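Local coordinates for protein jasmonate-induced oxygenase 2 (Arabidopsis thaliana, PDB 6LSV) that hydroxylates the plant hormone jasmonate at its 12-position, using 2-oxoglutarate, molecular oxygen and a non-haem iron, at residues R124-E128 and I336-P341. Residues are numbered along the deposited sequence; the frame is centred on the assembly and turned at random.
Sequences RLGVE and IRTQGP. With JAA ({(1R,2R)-3-oxo-2-[(2Z)-pent-2-en-1-yl]cyclopentyl}acetic acid), chain D.
Leu125 reaches over the end of helix 334-339 and sets both methyls between helix and substrate. With CG anti to the backbone N (chi1 180°), Leu125 CD2 meets Ile336 CD1 at 4.0 Å, near Pro341 CD. Leu125 CD2 also touches jasmonate C15, the terminal carbon of the pentenyl chain, at 3.9 Å. CD1 rests on the carbonyl oxygen of Ile336, an atom already engaged by Gly340 N in the last turn of the helix, and also lies near C08 of the jasmonate ring. Beyond the leucine the backbones close in, Gly126 and Gly340 lying 4.2 Å apart between CA atoms. Gly126 CA faces Arg337 O at 3.4 Å in a CA-H...O contact, and Gly340, with positive phi, ends the helix. Val127 N donates to Thr338 O (3.2 Å, 159° at the hydrogen), while Val127 CG2 lies 3.9 Å from Thr338 CG2. Arg337 turns from the loop to the substrate: its chain, extended from CG to NE, brings the guanidinium edge to the jasmonate carboxylate, Arg337 NE giving jasmonate O03 a 2.6 Å bond in plane and NH2 a weak one. Arg333 and Arg208 also bind jasmonate. In the second shell, Arg124 NE bonds to Gly126 O, bracing the loop from within, and Tyr118 OH is hydrogen-bonded to both Gly126 N and Arg337 O, tying the two backbones together. The loop following strand 120-122 and helix 334-339 thus contribute part of the wall of the jasmonate pocket, apolar beside the pentenyl tail and cationic at the carboxylate, consistent with selection for an amphipathic acid.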
loop_
_atom_site.group_PDB
_atom_site.type_symbol
_atom_site.label_atom_id
_atom_site.label_comp_id
_atom_site.label_asym_id
_atom_site.label_seq_id
_atom_site.Cartn_x
_atom_site.Cartn_y
_atom_site.Cartn_z
ATOM N N ARG A 124 4.457 -13.954 1.836
ATOM C CA ARG A 124 3.142 -14.041 2.450
ATOM C C ARG A 124 3.024 -12.978 3.532
ATOM O O ARG A 124 4.018 -12.397 3.979
ATOM C CB ARG A 124 2.879 -15.439 3.030
ATOM C CG ARG A 124 3.608 -15.720 4.335
ATOM C CD ARG A 124 3.327 -17.123 4.843
ATOM N NE ARG A 124 2.127 -17.169 5.673
ATOM C CZ ARG A 124 1.389 -18.258 5.866
ATOM N NH1 ARG A 124 1.723 -19.405 5.291
ATOM N NH2 ARG A 124 0.313 -18.198 6.637
ATOM N N LEU A 125 1.785 -12.729 3.944
ATOM C CA LEU A 125 1.475 -11.766 4.992
ATOM C C LEU A 125 0.486 -12.427 5.939
ATOM O O LEU A 125 -0.604 -12.831 5.521
ATOM C CB LEU A 125 0.904 -10.477 4.392
ATOM C CG LEU A 125 0.486 -9.308 5.284
ATOM C CD1 LEU A 125 1.611 -8.902 6.221
ATOM C CD2 LEU A 125 0.070 -8.130 4.412
ATOM N N GLY A 126 0.873 -12.562 7.201
ATOM C CA GLY A 126 0.112 -13.331 8.161
ATOM C C GLY A 126 0.775 -14.661 8.476
ATOM O O GLY A 126 1.685 -15.128 7.786
ATOM N N VAL A 127 0.298 -15.286 9.551
ATOM C CA VAL A 127 0.992 -16.444 10.102
ATOM C C VAL A 127 0.040 -17.608 10.356
ATOM O O VAL A 127 0.350 -18.497 11.156
ATOM C CB VAL A 127 1.743 -16.057 11.392
ATOM C CG1 VAL A 127 2.852 -15.069 11.079
ATOM C CG2 VAL A 127 0.783 -15.472 12.418
ATOM N N GLU A 128 -1.116 -17.615 9.687
ATOM C CA GLU A 128 -2.030 -18.749 9.769
ATOM C C GLU A 128 -1.504 -19.892 8.902
ATOM O O GLU A 128 -1.123 -19.678 7.743
ATOM C CB GLU A 128 -3.436 -18.340 9.333
ATOM C CG GLU A 128 -4.586 -19.116 10.012
ATOM C CD GLU A 128 -4.464 -19.196 11.540
ATOM O OE1 GLU A 128 -3.763 -20.094 12.068
ATOM O OE2 GLU A 128 -5.073 -18.340 12.217
ATOM N N ILE A 336 -2.999 -6.909 10.512
ATOM C CA ILE A 336 -2.647 -7.437 9.196
ATOM C C ILE A 336 -1.352 -8.239 9.262
ATOM O O ILE A 336 -1.118 -9.123 8.428
ATOM C CB ILE A 336 -2.560 -6.304 8.156
ATOM C CG1 ILE A 336 -2.931 -6.833 6.768
ATOM C CG2 ILE A 336 -1.167 -5.677 8.145
ATOM C CD1 ILE A 336 -2.866 -5.787 5.671
ATOM N N ARG A 337 -0.493 -7.963 10.247
ATOM C CA ARG A 337 0.730 -8.749 10.370
ATOM C C ARG A 337 0.434 -10.167 10.837
ATOM O O ARG A 337 1.157 -11.101 10.471
ATOM C CB ARG A 337 1.707 -8.063 11.323
ATOM C CG ARG A 337 2.569 -7.014 10.653
ATOM C CD ARG A 337 3.153 -6.047 11.661
ATOM N NE ARG A 337 3.962 -5.021 11.013
ATOM C CZ ARG A 337 5.270 -4.869 11.200
ATOM N NH1 ARG A 337 5.927 -5.677 12.023
ATOM N NH2 ARG A 337 5.918 -3.901 10.567
ATOM N N THR A 338 -0.623 -10.350 11.626
ATOM C CA THR A 338 -0.992 -11.669 12.121
ATOM C C THR A 338 -1.984 -12.386 11.214
ATOM O O THR A 338 -1.901 -13.612 11.068
ATOM C CB THR A 338 -1.581 -11.555 13.532
ATOM O OG1 THR A 338 -0.840 -10.584 14.285
ATOM C CG2 THR A 338 -1.528 -12.897 14.251
ATOM N N GLN A 339 -2.916 -11.654 10.595
ATOM C CA GLN A 339 -3.969 -12.256 9.789
ATOM C C GLN A 339 -3.782 -12.099 8.288
ATOM O O GLN A 339 -4.444 -12.812 7.526
ATOM C CB GLN A 339 -5.334 -11.655 10.157
ATOM C CG GLN A 339 -5.785 -11.917 11.571
ATOM C CD GLN A 339 -7.210 -11.452 11.806
ATOM O OE1 GLN A 339 -7.677 -10.502 11.177
ATOM N NE2 GLN A 339 -7.913 -12.123 12.714
ATOM N N GLY A 340 -2.927 -11.183 7.842
ATOM C CA GLY A 340 -2.850 -10.851 6.440
ATOM C C GLY A 340 -4.086 -10.109 5.973
ATOM O O GLY A 340 -4.922 -9.679 6.778
ATOM N N PRO A 341 -4.225 -9.944 4.653
ATOM C CA PRO A 341 -5.369 -9.197 4.109
ATOM C C PRO A 341 -6.720 -9.738 4.550
ATOM O O PRO A 341 -7.033 -10.912 4.334
ATOM C CB PRO A 341 -5.188 -9.343 2.592
ATOM C CG PRO A 341 -3.724 -9.529 2.416
ATOM C CD PRO A 341 -3.272 -10.336 3.602
HETATM O O01 JAA D . 3.964 -5.932 3.951
HETATM O O02 JAA D . 3.303 -1.340 8.305
HETATM O O03 JAA D . 3.059 -3.045 9.631
HETATM C C04 JAA D . 3.256 -3.800 6.475
HETATM C C05 JAA D . 2.645 -4.770 5.321
HETATM C C06 JAA D . 4.247 -4.716 7.239
HETATM C C07 JAA D . 4.471 -5.808 6.422
HETATM C C08 JAA D . 3.664 -5.522 5.023
HETATM C C09 JAA D . 2.163 -3.940 4.051
HETATM C C10 JAA D . 2.248 -3.312 7.361
HETATM C C11 JAA D . 0.711 -3.495 4.233
HETATM C C12 JAA D . 2.907 -2.521 8.496
HETATM C C13 JAA D . -0.194 -3.672 3.289
HETATM C C14 JAA D . 0.163 -4.338 1.963
HETATM C C15 JAA D . -0.813 -5.482 1.687
#